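Local coordinates for F5/8 type C domain protein (Clostridium perfringens, PDB 7JRM), which probably recognises mucin-type glycans through a calcium-bearing carbohydrate-binding module, as part of a multidomain O-glycopeptidase that hydrolyses mucins, at residues Gly52-Phe57 with Asn225-Asp230; Glu233-Ile238 with Glu266-Lys271; Glu239-Leu244 with Lys285-Leu290; Glu255-Ala260 with Glu281-Glu286; Ala297-Pro302 with Ile320-Met325. All coordinates share one frame; numbering follows the deposited sequence.

Contact 1: Gly52-Phe57 with Asn225-Asp230; sequences GKSGIF and NLAEYD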
# COMPACT_ATOMS: atom_id res chain seq x y z
N GLY A 52 11.00 12.45 -3.32
CA GLY A 52 10.84 11.44 -2.29
C GLY A 52 11.91 11.46 -1.23
O GLY A 52 12.22 10.41 -0.64
N LYS A 53 12.49 12.62 -0.95
CA LYS A 53 13.58 12.74 0.02
C LYS A 53 13.37 13.98 0.86
O LYS A 53 13.11 15.06 0.32
CB LYS A 53 14.94 12.79 -0.68
CG LYS A 53 16.11 13.03 0.26
CD LYS A 53 17.42 13.16 -0.50
CE LYS A 53 18.27 14.29 0.05
NZ LYS A 53 18.79 13.98 1.41
N SER A 54 13.48 13.83 2.17
CA SER A 54 13.36 14.96 3.09
C SER A 54 14.67 15.72 3.16
O SER A 54 15.74 15.12 3.29
CB SER A 54 12.95 14.47 4.48
OG SER A 54 12.82 15.56 5.38
N GLY A 55 14.59 17.04 3.07
CA GLY A 55 15.78 17.86 3.12
C GLY A 55 15.48 19.27 2.69
O GLY A 55 14.34 19.63 2.38
N ILE A 56 16.54 20.08 2.67
CA ILE A 56 16.48 21.47 2.24
C ILE A 56 17.35 21.60 1.00
O ILE A 56 18.58 21.52 1.08
CB ILE A 56 16.94 22.44 3.34
CG1 ILE A 56 16.12 22.22 4.61
CG2 ILE A 56 16.83 23.88 2.87
CD1 ILE A 56 16.76 22.79 5.86
N PHE A 57 16.71 21.79 -0.15
CA PHE A 57 17.38 21.78 -1.44
C PHE A 57 17.45 23.19 -2.01
O PHE A 57 16.56 24.02 -1.78
CB PHE A 57 16.67 20.86 -2.43
CG PHE A 57 16.30 19.52 -1.85
CD1 PHE A 57 17.21 18.47 -1.86
CD2 PHE A 57 15.06 19.31 -1.28
CE1 PHE A 57 16.88 17.24 -1.33
CE2 PHE A 57 14.72 18.08 -0.75
CZ PHE A 57 15.63 17.05 -0.77
N ASN A 225 10.46 20.00 10.87
CA ASN A 225 11.65 19.17 10.96
C ASN A 225 11.73 18.21 9.79
O ASN A 225 10.71 17.74 9.28
CB ASN A 225 11.68 18.39 12.28
CG ASN A 225 12.23 19.21 13.43
OD1 ASN A 225 12.40 20.42 13.32
ND2 ASN A 225 12.52 18.54 14.54
N LEU A 226 12.96 17.91 9.38
CA LEU A 226 13.18 16.89 8.36
C LEU A 226 12.72 15.53 8.88
O LEU A 226 12.75 15.26 10.08
CB LEU A 226 14.66 16.84 7.97
CG LEU A 226 15.29 18.15 7.53
CD1 LEU A 226 16.74 17.94 7.11
CD2 LEU A 226 14.49 18.78 6.40
N ALA A 227 12.29 14.68 7.95
CA ALA A 227 11.74 13.39 8.33
C ALA A 227 12.80 12.53 9.01
O ALA A 227 13.98 12.56 8.65
CB ALA A 227 11.19 12.66 7.10
N GLU A 228 12.36 11.77 10.01
CA GLU A 228 13.22 10.82 10.71
C GLU A 228 13.27 9.47 10.01
O GLU A 228 13.76 8.49 10.60
CB GLU A 228 12.76 10.65 12.16
CG GLU A 228 13.13 11.82 13.06
CD GLU A 228 12.68 11.62 14.49
OE1 GLU A 228 11.46 11.47 14.72
OE2 GLU A 228 13.54 11.61 15.39
N TYR A 229 12.77 9.39 8.78
CA TYR A 229 12.77 8.16 8.00
C TYR A 229 13.13 8.50 6.56
O TYR A 229 13.12 9.66 6.15
CB TYR A 229 11.41 7.46 8.06
CG TYR A 229 10.31 8.21 7.33
CD1 TYR A 229 9.64 9.26 7.95
CD2 TYR A 229 9.95 7.89 6.03
CE1 TYR A 229 8.65 9.96 7.30
CE2 TYR A 229 8.96 8.58 5.37
CZ TYR A 229 8.31 9.62 6.01
OH TYR A 229 7.32 10.31 5.35
N ASP A 230 13.46 7.46 5.79
CA ASP A 230 13.72 7.61 4.37
C ASP A 230 13.14 6.40 3.66
O ASP A 230 13.50 5.26 3.97
CB ASP A 230 15.21 7.74 4.07
CG ASP A 230 15.48 8.44 2.75
OD1 ASP A 230 14.62 8.37 1.85
OD2 ASP A 230 16.56 9.07 2.61
O HOH W 1 11.60 9.81 2.30
O HOH W 2 13.44 11.19 3.78

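Contact 2: Glu233-Ile238 with Glu266-Lys271; sequences ELNKAI and EALLSK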
# COMPACT_ATOMS: atom_id res chain seq x y z
N GLU A 233 15.01 3.92 -0.44
CA GLU A 233 15.54 2.58 -0.68
C GLU A 233 14.43 1.55 -0.78
O GLU A 233 14.48 0.65 -1.63
CB GLU A 233 16.53 2.20 0.42
CG GLU A 233 17.86 2.94 0.34
CD GLU A 233 18.64 2.59 -0.91
OE1 GLU A 233 19.10 1.43 -1.02
OE2 GLU A 233 18.80 3.47 -1.78
N LEU A 234 13.42 1.65 0.09
CA LEU A 234 12.29 0.72 0.01
C LEU A 234 11.49 0.94 -1.27
O LEU A 234 11.04 -0.03 -1.89
CB LEU A 234 11.40 0.88 1.24
CG LEU A 234 10.19 -0.06 1.28
CD1 LEU A 234 10.64 -1.51 1.22
CD2 LEU A 234 9.34 0.19 2.52
N ASN A 235 11.30 2.20 -1.67
CA ASN A 235 10.62 2.48 -2.93
C ASN A 235 11.39 1.89 -4.11
O ASN A 235 10.79 1.39 -5.06
CB ASN A 235 10.44 3.98 -3.11
CG ASN A 235 9.01 4.43 -2.95
OD1 ASN A 235 8.09 3.80 -3.47
ND2 ASN A 235 8.80 5.51 -2.21
N LYS A 236 12.72 1.95 -4.05
CA LYS A 236 13.54 1.41 -5.13
C LYS A 236 13.40 -0.11 -5.22
O LYS A 236 13.30 -0.66 -6.33
CB LYS A 236 15.00 1.81 -4.93
CG LYS A 236 15.92 1.47 -6.09
CD LYS A 236 17.33 1.95 -5.82
CE LYS A 236 18.33 1.28 -6.75
NZ LYS A 236 18.50 -0.17 -6.43
N ALA A 237 13.40 -0.79 -4.08
CA ALA A 237 13.28 -2.25 -4.09
C ALA A 237 11.89 -2.70 -4.52
O ALA A 237 11.76 -3.74 -5.18
CB ALA A 237 13.62 -2.81 -2.71
N ILE A 238 10.85 -1.95 -4.16
CA ILE A 238 9.49 -2.33 -4.53
C ILE A 238 9.29 -2.19 -6.03
O ILE A 238 8.74 -3.09 -6.69
CB ILE A 238 8.47 -1.49 -3.75
CG1 ILE A 238 8.39 -1.95 -2.29
CG2 ILE A 238 7.09 -1.57 -4.40
CD1 ILE A 238 7.54 -1.06 -1.41
N GLU A 266 2.72 -1.32 2.69
CA GLU A 266 2.19 -0.89 3.98
C GLU A 266 3.21 -0.06 4.74
O GLU A 266 2.86 0.93 5.40
CB GLU A 266 1.76 -2.10 4.81
CG GLU A 266 0.68 -2.95 4.17
CD GLU A 266 0.59 -4.33 4.80
OE1 GLU A 266 0.81 -4.43 6.03
OE2 GLU A 266 0.31 -5.30 4.08
N ALA A 267 4.49 -0.44 4.66
CA ALA A 267 5.53 0.29 5.38
C ALA A 267 5.70 1.70 4.84
O ALA A 267 6.02 2.62 5.61
CB ALA A 267 6.85 -0.47 5.29
N LEU A 268 5.49 1.91 3.54
CA LEU A 268 5.57 3.25 2.98
C LEU A 268 4.52 4.17 3.59
O LEU A 268 4.80 5.34 3.89
CB LEU A 268 5.41 3.20 1.46
CG LEU A 268 6.49 2.48 0.64
CD1 LEU A 268 6.12 2.45 -0.83
CD2 LEU A 268 7.84 3.15 0.84
N LEU A 269 3.31 3.65 3.79
CA LEU A 269 2.24 4.47 4.37
C LEU A 269 2.47 4.73 5.85
O LEU A 269 1.98 5.74 6.38
CB LEU A 269 0.89 3.79 4.15
CG LEU A 269 0.41 3.63 2.71
CD1 LEU A 269 -0.97 2.99 2.68
CD2 LEU A 269 0.40 4.98 2.00
N SER A 270 3.19 3.85 6.53
CA SER A 270 3.40 4.02 7.97
C SER A 270 4.29 5.21 8.27
O SER A 270 4.18 5.80 9.35
CB SER A 270 4.00 2.74 8.56
OG SER A 270 5.36 2.59 8.18
N LYS A 271 5.17 5.59 7.34
CA LYS A 271 6.14 6.67 7.54
C LYS A 271 6.97 6.44 8.80
O LYS A 271 7.40 7.38 9.46
CB LYS A 271 5.44 8.03 7.59
CG LYS A 271 4.73 8.41 6.29
CD LYS A 271 3.77 9.57 6.49
CE LYS A 271 4.50 10.84 6.89
NZ LYS A 271 3.65 12.05 6.71

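Contact 3: Glu239-Leu244 with Lys285-Leu290; sequences EEAKKL and KEMNSL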
# COMPACT_ATOMS: atom_id res chain seq x y z
N GLU A 239 9.74 -1.07 -6.61
CA GLU A 239 9.55 -0.85 -8.04
C GLU A 239 10.28 -1.90 -8.86
O GLU A 239 9.76 -2.37 -9.88
CB GLU A 239 10.04 0.55 -8.42
CG GLU A 239 9.18 1.68 -7.86
CD GLU A 239 7.70 1.42 -8.02
OE1 GLU A 239 7.25 1.15 -9.15
OE2 GLU A 239 6.97 1.49 -7.01
N GLU A 240 11.48 -2.29 -8.44
CA GLU A 240 12.20 -3.34 -9.14
C GLU A 240 11.56 -4.71 -8.92
O GLU A 240 11.63 -5.57 -9.80
CB GLU A 240 13.67 -3.36 -8.71
CG GLU A 240 14.45 -2.13 -9.15
CD GLU A 240 15.84 -2.07 -8.53
OE1 GLU A 240 16.48 -1.01 -8.64
OE2 GLU A 240 16.28 -3.08 -7.94
N ALA A 241 10.94 -4.92 -7.76
CA ALA A 241 10.25 -6.18 -7.51
C ALA A 241 8.97 -6.28 -8.33
O ALA A 241 8.63 -7.35 -8.85
CB ALA A 241 9.96 -6.34 -6.02
N LYS A 242 8.23 -5.17 -8.44
CA LYS A 242 7.00 -5.16 -9.23
C LYS A 242 7.25 -5.35 -10.72
O LYS A 242 6.29 -5.62 -11.46
CB LYS A 242 6.24 -3.86 -8.98
CG LYS A 242 5.53 -3.80 -7.64
CD LYS A 242 4.61 -2.59 -7.53
CE LYS A 242 5.31 -1.32 -8.00
NZ LYS A 242 4.49 -0.11 -7.70
N LYS A 243 8.49 -5.22 -11.17
CA LYS A 243 8.83 -5.43 -12.58
C LYS A 243 8.96 -6.90 -12.94
O LYS A 243 9.03 -7.22 -14.13
CB LYS A 243 10.13 -4.71 -12.92
CG LYS A 243 9.96 -3.46 -13.76
CD LYS A 243 11.19 -2.57 -13.69
CE LYS A 243 12.47 -3.38 -13.81
NZ LYS A 243 13.68 -2.57 -13.48
N LEU A 244 8.98 -7.80 -11.96
CA LEU A 244 9.17 -9.22 -12.21
C LEU A 244 7.85 -9.89 -12.55
O LEU A 244 6.78 -9.47 -12.11
CB LEU A 244 9.81 -9.90 -11.00
CG LEU A 244 11.22 -9.44 -10.64
CD1 LEU A 244 11.77 -10.24 -9.47
CD2 LEU A 244 12.14 -9.55 -11.85
N LYS A 285 15.18 -10.25 1.10
CA LYS A 285 15.36 -11.68 1.36
C LYS A 285 14.53 -12.51 0.39
O LYS A 285 15.03 -13.49 -0.19
CB LYS A 285 14.99 -11.99 2.80
CG LYS A 285 14.94 -13.48 3.12
CD LYS A 285 14.22 -13.73 4.44
CE LYS A 285 14.07 -15.22 4.71
NZ LYS A 285 13.23 -15.89 3.68
N GLU A 286 13.26 -12.15 0.19
CA GLU A 286 12.42 -12.87 -0.75
C GLU A 286 12.84 -12.62 -2.20
O GLU A 286 12.57 -13.46 -3.06
CB GLU A 286 10.95 -12.49 -0.56
CG GLU A 286 10.43 -12.69 0.85
CD GLU A 286 10.51 -14.13 1.33
OE1 GLU A 286 10.52 -14.35 2.56
OE2 GLU A 286 10.57 -15.05 0.48
N MET A 287 13.49 -11.49 -2.47
CA MET A 287 13.99 -11.22 -3.81
C MET A 287 15.08 -12.22 -4.19
O MET A 287 15.10 -12.72 -5.32
CB MET A 287 14.52 -9.79 -3.90
CG MET A 287 13.51 -8.77 -4.40
SD MET A 287 12.72 -9.28 -5.94
CE MET A 287 13.32 -8.00 -7.04
N ASN A 288 15.99 -12.51 -3.27
CA ASN A 288 17.06 -13.47 -3.51
C ASN A 288 16.64 -14.91 -3.26
O ASN A 288 17.41 -15.83 -3.55
CB ASN A 288 18.28 -13.14 -2.65
CG ASN A 288 18.77 -11.72 -2.86
OD1 ASN A 288 19.17 -11.35 -3.96
ND2 ASN A 288 18.73 -10.91 -1.80
N SER A 289 15.43 -15.14 -2.73
CA SER A 289 14.92 -16.48 -2.49
C SER A 289 14.00 -16.96 -3.61
O SER A 289 13.43 -18.05 -3.49
CB SER A 289 14.17 -16.52 -1.16
OG SER A 289 15.07 -16.71 -0.08
N LEU A 290 13.86 -16.19 -4.68
CA LEU A 290 13.03 -16.61 -5.80
C LEU A 290 13.65 -17.81 -6.51
O LEU A 290 14.86 -17.87 -6.71
CB LEU A 290 12.84 -15.46 -6.79
CG LEU A 290 11.80 -14.40 -6.46
CD1 LEU A 290 11.86 -13.27 -7.47
CD2 LEU A 290 10.40 -15.00 -6.41

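Contact 4: Glu255-Ala260 with Glu281-Glu286; sequences EALKNA and EELNKE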
# COMPACT_ATOMS: atom_id res chain seq x y z
N GLU A 255 4.44 -16.34 -4.02
CA GLU A 255 3.57 -15.90 -2.94
C GLU A 255 4.34 -15.12 -1.89
O GLU A 255 3.88 -14.07 -1.42
CB GLU A 255 2.88 -17.11 -2.29
CG GLU A 255 1.43 -16.87 -1.91
CD GLU A 255 0.49 -17.04 -3.08
OE1 GLU A 255 0.00 -18.18 -3.29
OE2 GLU A 255 0.22 -16.05 -3.78
N ALA A 256 5.53 -15.60 -1.53
CA ALA A 256 6.33 -14.93 -0.51
C ALA A 256 6.77 -13.55 -0.98
O ALA A 256 6.70 -12.57 -0.23
CB ALA A 256 7.54 -15.78 -0.14
N LEU A 257 7.24 -13.45 -2.23
CA LEU A 257 7.61 -12.15 -2.78
C LEU A 257 6.41 -11.22 -2.86
O LEU A 257 6.51 -10.03 -2.53
CB LEU A 257 8.24 -12.32 -4.16
CG LEU A 257 8.50 -11.03 -4.94
CD1 LEU A 257 9.58 -10.20 -4.26
CD2 LEU A 257 8.88 -11.33 -6.38
N LYS A 258 5.26 -11.74 -3.28
CA LYS A 258 4.04 -10.94 -3.34
C LYS A 258 3.66 -10.42 -1.96
O LYS A 258 3.23 -9.27 -1.82
CB LYS A 258 2.90 -11.76 -3.94
CG LYS A 258 1.62 -10.98 -4.17
CD LYS A 258 1.86 -9.77 -5.06
CE LYS A 258 1.05 -8.58 -4.60
NZ LYS A 258 -0.42 -8.84 -4.69
N ASN A 259 3.82 -11.25 -0.93
CA ASN A 259 3.52 -10.81 0.43
C ASN A 259 4.52 -9.76 0.90
O ASN A 259 4.15 -8.83 1.63
CB ASN A 259 3.51 -12.00 1.38
CG ASN A 259 2.39 -12.98 1.09
OD1 ASN A 259 1.46 -12.66 0.35
ND2 ASN A 259 2.48 -14.17 1.66
N ALA A 260 5.78 -9.88 0.48
CA ALA A 260 6.79 -8.90 0.87
C ALA A 260 6.55 -7.56 0.18
O ALA A 260 6.77 -6.51 0.79
CB ALA A 260 8.19 -9.43 0.55
N GLU A 281 14.37 -5.21 4.40
CA GLU A 281 15.19 -6.39 4.62
C GLU A 281 14.44 -7.66 4.23
O GLU A 281 15.03 -8.58 3.65
CB GLU A 281 15.65 -6.46 6.08
N GLU A 282 13.15 -7.73 4.54
CA GLU A 282 12.36 -8.89 4.17
C GLU A 282 12.16 -8.97 2.66
O GLU A 282 12.24 -10.05 2.07
CB GLU A 282 11.01 -8.87 4.89
CG GLU A 282 9.92 -9.70 4.24
CD GLU A 282 10.09 -11.19 4.49
OE1 GLU A 282 10.94 -11.56 5.32
OE2 GLU A 282 9.36 -11.99 3.87
N LEU A 283 11.89 -7.82 2.02
CA LEU A 283 11.72 -7.81 0.57
C LEU A 283 13.00 -8.24 -0.14
O LEU A 283 12.95 -8.98 -1.13
CB LEU A 283 11.29 -6.42 0.11
CG LEU A 283 11.17 -6.19 -1.40
CD1 LEU A 283 10.26 -7.23 -2.04
CD2 LEU A 283 10.67 -4.78 -1.69
N ASN A 284 14.15 -7.78 0.36
CA ASN A 284 15.42 -8.21 -0.22
C ASN A 284 15.65 -9.70 -0.03
O ASN A 284 16.24 -10.36 -0.89
CB ASN A 284 16.58 -7.42 0.39
CG ASN A 284 16.76 -6.06 -0.25
OD1 ASN A 284 16.39 -5.85 -1.41
ND2 ASN A 284 17.34 -5.12 0.49
N LYS A 285 15.18 -10.25 1.10
CA LYS A 285 15.36 -11.68 1.36
C LYS A 285 14.53 -12.51 0.39
O LYS A 285 15.03 -13.49 -0.19
CB LYS A 285 14.99 -11.99 2.80
CG LYS A 285 14.94 -13.48 3.12
CD LYS A 285 14.22 -13.73 4.44
CE LYS A 285 14.07 -15.22 4.71
NZ LYS A 285 13.23 -15.89 3.68
N GLU A 286 13.26 -12.15 0.19
CA GLU A 286 12.42 -12.87 -0.75
C GLU A 286 12.84 -12.62 -2.20
O GLU A 286 12.57 -13.46 -3.06
CB GLU A 286 10.95 -12.49 -0.56
CG GLU A 286 10.43 -12.69 0.85
CD GLU A 286 10.51 -14.13 1.33
OE1 GLU A 286 10.52 -14.35 2.56
OE2 GLU A 286 10.57 -15.05 0.48
O HOH W 3 6.61 -12.93 2.15

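Contact 5: Ala297-Pro302 with Ile320-Met325; sequences AVINIP and ITLGDM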
# COMPACT_ATOMS: atom_id res chain seq x y z
N ALA A 297 10.34 -29.80 -17.02
CA ALA A 297 10.42 -30.92 -16.09
C ALA A 297 9.22 -31.84 -16.24
O ALA A 297 8.08 -31.38 -16.41
CB ALA A 297 10.51 -30.41 -14.65
N VAL A 298 9.47 -33.14 -16.18
CA VAL A 298 8.41 -34.13 -16.36
C VAL A 298 7.58 -34.22 -15.08
O VAL A 298 8.12 -34.20 -13.97
CB VAL A 298 9.01 -35.50 -16.74
CG1 VAL A 298 10.08 -35.92 -15.74
CG2 VAL A 298 7.92 -36.56 -16.85
N ILE A 299 6.27 -34.32 -15.25
CA ILE A 299 5.33 -34.47 -14.13
C ILE A 299 5.05 -35.96 -13.95
O ILE A 299 4.79 -36.67 -14.93
CB ILE A 299 4.04 -33.69 -14.38
CG1 ILE A 299 4.34 -32.20 -14.58
CG2 ILE A 299 3.06 -33.89 -13.23
CD1 ILE A 299 5.12 -31.58 -13.45
N ASN A 300 5.09 -36.42 -12.71
CA ASN A 300 4.81 -37.82 -12.39
C ASN A 300 3.31 -38.03 -12.39
O ASN A 300 2.60 -37.52 -11.53
CB ASN A 300 5.42 -38.20 -11.05
CG ASN A 300 5.16 -39.65 -10.68
OD1 ASN A 300 4.51 -39.94 -9.68
ND2 ASN A 300 5.67 -40.57 -11.50
N ILE A 301 2.81 -38.79 -13.37
CA ILE A 301 1.39 -39.12 -13.47
C ILE A 301 1.24 -40.63 -13.35
O ILE A 301 1.37 -41.34 -14.36
CB ILE A 301 0.79 -38.59 -14.78
CG1 ILE A 301 1.11 -37.11 -14.96
CG2 ILE A 301 -0.72 -38.82 -14.80
CD1 ILE A 301 0.62 -36.53 -16.27
N PRO A 302 0.98 -41.16 -12.15
CA PRO A 302 0.91 -42.62 -12.01
C PRO A 302 -0.27 -43.25 -12.73
O PRO A 302 -0.14 -44.38 -13.22
CB PRO A 302 0.81 -42.82 -10.49
CG PRO A 302 0.29 -41.53 -9.96
CD PRO A 302 0.81 -40.46 -10.87
N ILE A 320 4.51 -35.62 -20.04
CA ILE A 320 3.76 -34.38 -19.88
C ILE A 320 4.56 -33.47 -18.96
O ILE A 320 4.91 -33.86 -17.84
CB ILE A 320 2.35 -34.63 -19.32
CG1 ILE A 320 1.51 -35.42 -20.33
CG2 ILE A 320 1.67 -33.32 -18.97
CD1 ILE A 320 1.28 -34.70 -21.64
N THR A 321 4.85 -32.26 -19.43
CA THR A 321 5.70 -31.32 -18.71
C THR A 321 4.86 -30.35 -17.88
O THR A 321 3.64 -30.28 -18.01
CB THR A 321 6.58 -30.54 -19.70
OG1 THR A 321 5.80 -29.55 -20.36
CG2 THR A 321 7.18 -31.49 -20.74
N LEU A 322 5.54 -29.61 -17.00
CA LEU A 322 4.87 -28.56 -16.26
C LEU A 322 4.35 -27.47 -17.19
O LEU A 322 3.26 -26.94 -16.99
CB LEU A 322 5.82 -27.96 -15.22
CG LEU A 322 5.24 -26.93 -14.25
CD1 LEU A 322 4.27 -27.59 -13.28
CD2 LEU A 322 6.36 -26.22 -13.49
N GLY A 323 5.13 -27.14 -18.23
CA GLY A 323 4.64 -26.24 -19.25
C GLY A 323 3.39 -26.77 -19.93
O GLY A 323 2.48 -26.00 -20.25
N ASP A 324 3.34 -28.08 -20.16
CA ASP A 324 2.11 -28.70 -20.64
C ASP A 324 0.99 -28.53 -19.62
O ASP A 324 -0.14 -28.18 -19.97
CB ASP A 324 2.34 -30.18 -20.93
CG ASP A 324 3.10 -30.41 -22.22
OD1 ASP A 324 2.87 -29.66 -23.19
OD2 ASP A 324 3.92 -31.35 -22.26
N MET A 325 1.29 -28.76 -18.33
CA MET A 325 0.27 -28.66 -17.30
C MET A 325 -0.24 -27.23 -17.16
O MET A 325 -1.43 -27.00 -16.95
CB MET A 325 0.82 -29.16 -15.96
CG MET A 325 1.17 -30.64 -15.96
SD MET A 325 -0.26 -31.70 -16.21
CE MET A 325 -1.32 -31.18 -14.87
O HOH W 4 4.47 -37.32 -18.02

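Contact 1: Gly52-Phe57 with Asn225-Asp230
The hydroxyl of S54 is gripped from two sides of the interface: it accepts the backbone N-H of A227, with A227 N 2.8 Å from S54 OG, and it is also hydrogen-bonded to the carbonyl O of V79. The first of these bonds is nearly straight, 166° at the hydrogen. S54 carries OG anti to its own backbone N (chi1 180°), which swings the oxygen across to the second segment, where it also lies 3.3 Å from L226 CA. A serine suits this place because a short side chain with one hydroxyl can accept from one backbone and still serve another. Beside the bond, S54 CB meets A227 CB at 3.6 Å, small against small. The contact is a surface seam between the Ig-like domain, in the loop leading into strand 55-64, and the linker that leaves strand 215-224 of the NPCBM module for helix 232-242. L226 supplies the apolar part: its CD2 methyl rests on the main chain, 3.6 Å from G55 CA, and more loosely 4.2 Å from I56 CG1. Glycine suits position 55 because a side chain there would run into the ring of F57, while I56 turns on to T76 and A78 of strand 70-79. Further along, water replaces direct contact. One molecule accepts from S54 N and donates to Y229 O, 2.8 Å away; another donates to G52 O and, weakly, to D230 OD1. That carboxylate oxygen has a firmer partner in S232 OG, close to the start of helix 232-242.

Contact 2: Glu233-Ile238 with Glu266-Lys271
Three consecutive helices, 232-242, 251-270 and 273-288, form a small antiparallel bundle, and this contact joins the beginning of the first to the end of the second. The short axes approach to 10.7 Å and run at 157° to one another, a spacing wide enough that long side chains must bridge it. L268 does most of this, one branch to each side. Its CD2 methyl meets L234 CD2 at 3.7 Å, the two side chains passing at a slant, while its CD1 methyl meets I238 CD1 end on at 3.8 Å. L234 has CG anti to the backbone N (chi1 -179°), and from there CD2 also touches A267 CB at 3.8 Å; alanine is short enough to let that methyl come in close to the second helix. N235 lies over the outer flank of L268, its amide oxygen OD1 3.6 Å from L268 CD1, so an amide at the margin covers part of a leucine that is not wholly buried. The third helix closes the inner side, where I276 packs on L234 and L283 on I238. At the end of helix 251-270, S270 OG donates to A267 O over 2.7 Å, and K271 then leaves helical geometry with positive phi. Leucines and an isoleucine meeting between nearly antiparallel helices, with N235 at the margin, form the apolar core expected of a three-helix bundle.

Contact 3: Glu239-Leu244 with Lys285-Leu290
The methyl of M287 is the centre of this contact, its CE lying 3.6 Å from A241 CA and 3.7 Å from L244 CD1. It closes one end of the three-helix bundle, where the last turn of helix 232-242 meets the last turn of helix 273-288. At A241 the small side chain exposes the helix backbone, so the methionine can rest on CA itself as well as on A241 CB, 3.9 Å from CE. L244 comes from just past the helix and meets M287 tip to tip. The methionine chain is bent at chi2 (-51°) and again at chi3 (-116°), which folds SD and CE over the first helix; a flexible, unbranched thioether follows such a surface easily.

Outward from this first shell, helix 251-270 and the loop before it hold the group in place: L257 packs on both M287 and L290, and Y249 on both L244 and L290. At the outer surface the chemistry turns ionic within the first helix, K242 NZ pairing with E239 OE2 at 3.0 Å on the syn side of the carboxylate, and E240 with K236. Between the two helix ends, where L290 also lies beyond its helix, the apolar contact finishes with L244 CD1 slanting across L290 CD1 at 3.6 Å.

Contact 4: Glu255-Ala260 with Glu281-Glu286
Helices 255-260 and 281-286 run almost antiparallel, 158° between their directions, with their short axes within 8.9 Å and the CA atoms of A260 and L283 only 5.1 Å apart, those of L257 and E286 nearly as close. Alanine makes this possible. A260 CB rests against the opposing backbone, 3.9 Å from L283 CA, with the aliphatic part of E286 beside it: E286 CG is 4.0 Å from A260 CB. One turn back, A256 offers its methyl to the carboxylate end of the same glutamate. E286 bends at chi2 (-60°), which folds the chain along helix 255-260 instead of out into solvent and leaves its methylenes packing while its oxygens stay near the rim. On the inner side L257 CD1 meets L283 CD1 at 3.8 Å. Both leucines carry CG anti to the backbone N (L257 chi1 171°), and this shared rotamer turns their methyls toward helix 232-242, whose A237, I238 and A241 cover L283.

The outer edge is acidic. E282 OE2 and E286 OE1 stand 2.9 Å apart although both are acceptors, a closeness that might favour a proton on one of them; K285 NZ, in a weak salt bridge with E286 OE1, would offset part of the charge. Small alanines that let the helices approach closely, with leucines turned inward, fit a tight antiparallel helical hairpin, here the second and third helices of the three-helix bundle.

Contact 5: Ala297-Pro302 with Ile320-Met325
I299 fills the tight part of this contact, laying its CG1 against helix 322-326, 3.8 Å from M325 CG and 3.7 Å from L322 N. With CG1 anti to the carbonyl carbon (chi1 -58°), its end also crosses L322, CD1 to CD1 at 4.1 Å. Two backbone bonds flank it and make a single beta bridge between V298 and T321: I299 N donates to I320 O over 3.0 Å, and L322 N to A297 O over 3.2 Å. A beta-branched isoleucine suits such an extended segment while giving the helix a broad apolar flank. T321 is the N-cap, and with D324 it forms a capping box: D324 N donates to T321 OG1 at 2.9 Å, and T321 N returns the bond to D324 OD2, which also pairs with K316; T321 OG1 is bonded to L295 O as well.

Further along, the contact is looser and wetter. V298 turns its side chain from the helix and is exposed, and a water takes the next rung, donating to I299 O and accepting from I320 N at 2.6 Å. I301 makes one lighter contact, CD1 to I320 CB at 4.0 Å. Around this joint, helix 304-314 packs under it, L306 on I301 and both L307 and I310 on I320, while N344, from the loop between strands 330-332 and 350-352, touches I299 and L322.

Contacts 2, 3 and 4 are three faces of one helical bundle: contact 2 joins helices 232-242 and 251-270, contact 3 joins 232-242 and 273-288, and contact 4 joins 251-270 and 273-288. Contact 2 is buried, contact 4 partly so, contact 3 nearer the surface; all three rely on aliphatic packing, and L283 and L257 tie them together. Contacts 1 and 5 lie to either side of the chain's centre, about 53 Å apart between centres. Both involve loops, and there hydrogen bonds that use backbone groups, to a serine hydroxyl in contact 1 and between backbones in contact 5, share the work with waters. Contact 1 touches contact 2 through Y229 and K271, whereas contact 5 touches none of the others.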